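Local coordinates for ABC transporter, periplasmic substrate-binding protein (Thermotoga maritima, PDB 2HPG) that probably binds a solute in the periplasm as the binding component of a tripartite ATP-independent (TRAP) transport system, at residues D57-I62 against S74-M79; G140-V145 against Y204-N209. All coordinates share one frame; numbering follows the deposited sequence.

Contact 1. Residues D57-I62 against S74-M79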
loop_
_atom_site.group_PDB
_atom_site.type_symbol
_atom_site.label_atom_id
_atom_site.label_comp_id
_atom_site.label_asym_id
_atom_site.label_seq_id
_atom_site.Cartn_x
_atom_site.Cartn_y
_atom_site.Cartn_z
ATOM N N ASP A 57 -2.388 16.963 -7.915
ATOM C CA ASP A 57 -3.258 16.221 -8.807
ATOM C C ASP A 57 -2.396 15.241 -9.606
ATOM O O ASP A 57 -2.186 15.397 -10.811
ATOM C CB ASP A 57 -4.034 17.184 -9.710
ATOM C CG ASP A 57 -5.418 16.654 -10.075
ATOM O OD1 ASP A 57 -5.581 15.411 -10.235
ATOM O OD2 ASP A 57 -6.345 17.495 -10.192
ATOM N N ILE A 58 -1.905 14.218 -8.904
ATOM C CA ILE A 58 -0.905 13.293 -9.455
ATOM C C ILE A 58 -1.406 12.534 -10.695
ATOM O O ILE A 58 -0.643 12.290 -11.623
ATOM C CB ILE A 58 -0.362 12.302 -8.367
ATOM C CG1 ILE A 58 -1.429 11.292 -7.917
ATOM C CG2 ILE A 58 0.196 13.078 -7.165
ATOM C CD1 ILE A 58 -0.933 10.280 -6.887
ATOM N N ILE A 59 -2.684 12.183 -10.713
ATOM C CA ILE A 59 -3.263 11.453 -11.842
ATOM C C ILE A 59 -3.383 12.342 -13.071
ATOM O O ILE A 59 -3.164 11.888 -14.185
ATOM C CB ILE A 59 -4.663 10.858 -11.486
ATOM C CG1 ILE A 59 -4.543 9.860 -10.328
ATOM C CG2 ILE A 59 -5.321 10.197 -12.711
ATOM C CD1 ILE A 59 -3.521 8.762 -10.558
ATOM N N GLU A 60 -3.725 13.609 -12.866
ATOM C CA GLU A 60 -3.893 14.536 -13.983
ATOM C C GLU A 60 -2.570 14.735 -14.748
ATOM O O GLU A 60 -2.579 14.914 -15.959
ATOM C CB GLU A 60 -4.493 15.869 -13.500
ATOM C CG GLU A 60 -5.133 16.750 -14.605
ATOM C CD GLU A 60 -6.327 16.094 -15.343
ATOM O OE1 GLU A 60 -6.098 15.377 -16.352
ATOM O OE2 GLU A 60 -7.496 16.323 -14.938
ATOM N N GLN A 61 -1.445 14.661 -14.040
ATOM C CA GLN A 61 -0.120 14.714 -14.660
ATOM C C GLN A 61 0.150 13.480 -15.516
ATOM O O GLN A 61 0.611 13.591 -16.650
ATOM C CB GLN A 61 0.957 14.826 -13.582
ATOM C CG GLN A 61 0.860 16.096 -12.778
ATOM C CD GLN A 61 1.788 16.138 -11.590
ATOM O OE1 GLN A 61 1.337 16.273 -10.454
ATOM N NE2 GLN A 61 3.089 16.042 -11.839
ATOM N N ILE A 62 -0.143 12.309 -14.951
ATOM C CA ILE A 62 -0.089 11.023 -15.674
ATOM C C ILE A 62 -0.950 11.059 -16.956
ATOM O O ILE A 62 -0.506 10.631 -18.014
ATOM C CB ILE A 62 -0.562 9.838 -14.758
ATOM C CG1 ILE A 62 0.361 9.674 -13.533
ATOM C CG2 ILE A 62 -0.671 8.539 -15.546
ATOM C CD1 ILE A 62 1.706 9.101 -13.833
ATOM N N SER A 74 -4.309 1.002 -4.808
ATOM C CA SER A 74 -5.569 0.668 -5.493
ATOM C C SER A 74 -6.767 1.407 -4.898
ATOM O O SER A 74 -7.829 1.471 -5.505
ATOM C CB SER A 74 -5.817 -0.846 -5.527
ATOM O OG SER A 74 -6.028 -1.390 -4.233
ATOM N N ALA A 75 -6.605 1.989 -3.717
ATOM C CA ALA A 75 -7.630 2.843 -3.165
ATOM C C ALA A 75 -7.725 4.125 -4.006
ATOM O O ALA A 75 -8.791 4.725 -4.115
ATOM C CB ALA A 75 -7.341 3.159 -1.698
ATOM N N ARG A 76 -6.599 4.536 -4.587
ATOM C CA ARG A 76 -6.570 5.660 -5.529
ATOM C C ARG A 76 -7.002 5.205 -6.928
ATOM O O ARG A 76 -7.953 5.735 -7.498
ATOM C CB ARG A 76 -5.159 6.277 -5.551
ATOM C CG ARG A 76 -4.858 7.245 -6.702
ATOM C CD ARG A 76 -5.264 8.658 -6.386
ATOM N NE ARG A 76 -4.318 9.280 -5.453
ATOM C CZ ARG A 76 -4.209 10.592 -5.243
ATOM N NH1 ARG A 76 -4.972 11.450 -5.916
ATOM N NH2 ARG A 76 -3.313 11.054 -4.366
ATOM N N LEU A 77 -6.328 4.204 -7.475
ATOM C CA LEU A 77 -6.653 3.732 -8.823
ATOM C C LEU A 77 -8.094 3.241 -8.934
ATOM O O LEU A 77 -8.694 3.299 -10.000
ATOM C CB LEU A 77 -5.705 2.620 -9.241
ATOM C CG LEU A 77 -4.240 3.037 -9.263
ATOM C CD1 LEU A 77 -3.371 1.887 -9.745
ATOM C CD2 LEU A 77 -4.067 4.272 -10.135
ATOM N N GLY A 78 -8.637 2.746 -7.827
ATOM C CA GLY A 78 -10.014 2.294 -7.766
ATOM C C GLY A 78 -11.019 3.420 -7.923
ATOM O O GLY A 78 -12.217 3.155 -8.057
HETATM N N MSE A 79 -10.564 4.673 -7.874
HETATM C CA MSE A 79 -11.408 5.821 -8.200
HETATM C C MSE A 79 -11.693 5.870 -9.691
HETATM O O MSE A 79 -12.659 6.465 -10.113
HETATM C CB MSE A 79 -10.727 7.136 -7.826
HETATM C CG MSE A 79 -10.545 7.387 -6.349
HETATM SE SE MSE A 79 -9.770 9.171 -6.042
HETATM C CE MSE A 79 -10.136 9.228 -4.107
#

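Contact 2. Residues G140-V145 against Y204-N209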
loop_
_atom_site.group_PDB
_atom_site.type_symbol
_atom_site.label_atom_id
_atom_site.label_comp_id
_atom_site.label_asym_id
_atom_site.label_seq_id
_atom_site.Cartn_x
_atom_site.Cartn_y
_atom_site.Cartn_z
ATOM N N GLY A 140 3.526 -3.955 4.271
ATOM C CA GLY A 140 3.310 -4.858 5.382
ATOM C C GLY A 140 1.922 -4.756 5.962
ATOM O O GLY A 140 1.108 -3.963 5.491
ATOM N N TYR A 141 1.672 -5.566 6.989
ATOM C CA TYR A 141 0.383 -5.613 7.668
ATOM C C TYR A 141 0.217 -4.481 8.646
ATOM O O TYR A 141 1.130 -4.153 9.404
ATOM C CB TYR A 141 0.213 -6.914 8.448
ATOM C CG TYR A 141 0.128 -8.083 7.546
ATOM C CD1 TYR A 141 -1.090 -8.478 7.006
ATOM C CD2 TYR A 141 1.270 -8.733 7.133
ATOM C CE1 TYR A 141 -1.161 -9.533 6.147
ATOM C CE2 TYR A 141 1.201 -9.789 6.279
ATOM C CZ TYR A 141 -0.018 -10.183 5.792
ATOM O OH TYR A 141 -0.074 -11.232 4.918
ATOM N N ARG A 142 -0.991 -3.951 8.651
ATOM C CA ARG A 142 -1.380 -2.892 9.545
ATOM C C ARG A 142 -2.216 -3.463 10.668
ATOM O O ARG A 142 -2.999 -4.409 10.471
ATOM C CB ARG A 142 -2.134 -1.818 8.760
ATOM C CG ARG A 142 -1.191 -1.086 7.835
ATOM C CD ARG A 142 -1.851 -0.283 6.773
ATOM N NE ARG A 142 -2.483 0.940 7.270
ATOM C CZ ARG A 142 -2.080 2.193 7.039
ATOM N NH1 ARG A 142 -1.010 2.458 6.321
ATOM N NH2 ARG A 142 -2.799 3.199 7.513
ATOM N N HIS A 143 -2.025 -2.891 11.860
ATOM C CA HIS A 143 -2.653 -3.366 13.097
ATOM C C HIS A 143 -3.231 -2.155 13.805
ATOM O O HIS A 143 -2.835 -1.046 13.503
ATOM C CB HIS A 143 -1.589 -4.036 13.993
ATOM C CG HIS A 143 -0.898 -5.204 13.349
ATOM N ND1 HIS A 143 -1.582 -6.299 12.869
ATOM C CD2 HIS A 143 0.415 -5.436 13.101
ATOM C CE1 HIS A 143 -0.719 -7.153 12.338
ATOM N NE2 HIS A 143 0.503 -6.663 12.486
ATOM N N PHE A 144 -4.165 -2.345 14.720
ATOM C CA PHE A 144 -4.731 -1.209 15.452
ATOM C C PHE A 144 -3.759 -0.689 16.522
ATOM O O PHE A 144 -3.139 -1.496 17.204
ATOM C CB PHE A 144 -6.044 -1.599 16.106
ATOM C CG PHE A 144 -7.188 -1.690 15.144
ATOM C CD1 PHE A 144 -7.797 -0.547 14.675
ATOM C CD2 PHE A 144 -7.617 -2.903 14.683
ATOM C CE1 PHE A 144 -8.853 -0.616 13.781
ATOM C CE2 PHE A 144 -8.664 -2.988 13.798
ATOM C CZ PHE A 144 -9.277 -1.834 13.341
ATOM N N VAL A 145 -3.678 0.638 16.670
ATOM C CA VAL A 145 -2.804 1.280 17.642
ATOM C C VAL A 145 -3.738 2.134 18.487
ATOM O O VAL A 145 -4.319 3.095 17.994
ATOM C CB VAL A 145 -1.716 2.183 17.018
ATOM C CG1 VAL A 145 -0.514 2.310 18.013
ATOM C CG2 VAL A 145 -1.230 1.648 15.665
ATOM N N TYR A 204 4.323 -1.359 12.370
ATOM C CA TYR A 204 5.209 -1.113 13.506
ATOM C C TYR A 204 6.258 -0.036 13.172
ATOM O O TYR A 204 6.644 0.754 14.029
ATOM C CB TYR A 204 5.899 -2.420 13.930
ATOM C CG TYR A 204 5.056 -3.373 14.790
ATOM C CD1 TYR A 204 4.906 -3.157 16.146
ATOM C CD2 TYR A 204 4.447 -4.506 14.241
ATOM C CE1 TYR A 204 4.218 -4.028 16.930
ATOM C CE2 TYR A 204 3.729 -5.387 15.037
ATOM C CZ TYR A 204 3.608 -5.127 16.379
ATOM O OH TYR A 204 2.891 -5.957 17.227
ATOM N N ALA A 205 6.737 -0.012 11.932
ATOM C CA ALA A 205 7.669 1.042 11.474
ATOM C C ALA A 205 7.040 2.428 11.603
ATOM O O ALA A 205 7.668 3.356 12.098
ATOM C CB ALA A 205 8.090 0.786 10.024
ATOM N N ASN A 206 5.796 2.562 11.146
ATOM C CA ASN A 206 5.070 3.838 11.248
ATOM C C ASN A 206 4.952 4.245 12.709
ATOM O O ASN A 206 5.194 5.401 13.076
ATOM C CB ASN A 206 3.628 3.713 10.727
ATOM C CG ASN A 206 3.520 3.496 9.223
ATOM O OD1 ASN A 206 4.413 3.842 8.443
ATOM N ND2 ASN A 206 2.405 2.910 8.808
ATOM N N VAL A 207 4.539 3.298 13.548
ATOM C CA VAL A 207 4.337 3.585 14.972
ATOM C C VAL A 207 5.664 3.967 15.615
ATOM O O VAL A 207 5.743 4.945 16.357
ATOM C CB VAL A 207 3.729 2.391 15.728
ATOM C CG1 VAL A 207 3.729 2.653 17.256
ATOM C CG2 VAL A 207 2.302 2.099 15.210
ATOM N N TYR A 208 6.717 3.213 15.327
ATOM C CA TYR A 208 8.006 3.504 15.956
ATOM C C TYR A 208 8.626 4.840 15.485
ATOM O O TYR A 208 9.090 5.676 16.298
ATOM C CB TYR A 208 9.009 2.375 15.722
ATOM C CG TYR A 208 10.304 2.605 16.515
ATOM C CD1 TYR A 208 10.363 2.311 17.858
ATOM C CD2 TYR A 208 11.444 3.126 15.900
ATOM C CE1 TYR A 208 11.534 2.535 18.600
ATOM C CE2 TYR A 208 12.619 3.357 16.620
ATOM C CZ TYR A 208 12.648 3.050 17.978
ATOM O OH TYR A 208 13.804 3.251 18.744
ATOM N N ASN A 209 8.704 5.013 14.176
ATOM C CA ASN A 209 9.318 6.213 13.600
ATOM C C ASN A 209 8.517 7.479 13.929
ATOM O O ASN A 209 9.076 8.553 14.003
ATOM C CB ASN A 209 9.490 6.057 12.093
ATOM C CG ASN A 209 10.558 5.032 11.732
ATOM O OD1 ASN A 209 11.562 4.891 12.433
ATOM N ND2 ASN A 209 10.359 4.333 10.628
#

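Contact 1. Residues D57-I62 against S74-M79
Ile58 and Ile59 of helix 58-64 meet Arg76 of the short helix 74-77 in one lobe of a periplasmic binding protein fold. The first helix leads to strand 68-73 of the mixed sheet. The second follows directly from that strand. The flat guanidinium of Arg76 is covered on one face by the end of Ile58, and no hydrogen bond crosses between the segments. In Ile58, CG1 is flanked by N and C (chi1 69°) and the chain is then extended, which brings CD1 over that face. Ile58 CD1 lies 3.4 Å above the plane of the Arg76 guanidinium, off its centre. Across the contact, Ile58 CD1 is closest to Arg76 NH2, at 3.6 Å. Ile58 CG1 follows, 3.9 Å from Arg76 CZ. The Arg76 chain bends twice beyond CG, and this carries the guanidinium to the end of Ile58. Asp57, the N-cap of helix 58-64, adds an opposite charge nearby. Asp57 OD1 is 5.9 Å from Arg76 NH1, too far for a salt bridge, so any attraction is probably modest. Replacing Arg76 with alanine removes the guanidinium and would probably uncover the Ile58 methyl and take away the positive charge near Asp57. Trp70 also packs on Ile58, and Ile232 and Tyr80 on Ile59. Ile59 runs alongside the arginine's aliphatic stem, their ends pointing opposite ways, with Ile59 CG1 4.2 Å from Arg76 CD.

Contact 2. Residues G140-V145 against Y204-N209
Val145 and Val207 form the tight part of this contact between strand 130-146 and helix 204-209. Val145 CG2 is 3.6 Å from Val207 CG2, and the two side chains lie side by side, heading opposite ways. Val207 holds CG2 anti to the carbonyl carbon, and this one methyl meets both branches of Val145. Leu202, from the neighbouring strand 199-202, touches both valines. This is a helix laid on a sheet in an alpha/beta lobe. The axes of the short segments come within 9.3 Å, their N-to-C directions 56° apart. Next along is an aromatic pair. His143 CD2 approaches Tyr204 CE2 to 3.8 Å. The ring planes are inclined at 63°, so the rings meet at a slant, neither stacked nor edge-to-face. Each ring has a polar partner elsewhere: His143 ND1 is hydrogen-bonded to Gly223 N, and Tyr204 OH to Glu221 OE2. These bonds should limit how far either ring can turn. On the looser side, Arg142 merely comes near the side chain of the partly exposed Asn206. Arg142 instead forms a salt bridge with Glu201. Between these two segments the chemistry is therefore mainly apolar and aromatic, while the polar ends of Arg142, His143 and Tyr204 find their partners elsewhere in the fold.

In the fold
Contacts 1 and 2 lie on opposite sides of the chain's centre, with their own centres about 25 Å apart and no touch between them. Both are largely buried, and each has a more exposed side: Arg76 in contact 1, His143 and Asn206 in contact 2. Contact 1 joins two helices set before and after strand 68-73. Contact 2 joins a strand to a helix. Strand 218-234 relates them, since it pairs with strand 68-73 and also with strand 130-146. Contact 1 is the more mixed in chemistry, pairing isoleucines with an arginine. Contact 2 has a methyl-to-methyl core and an aromatic pair.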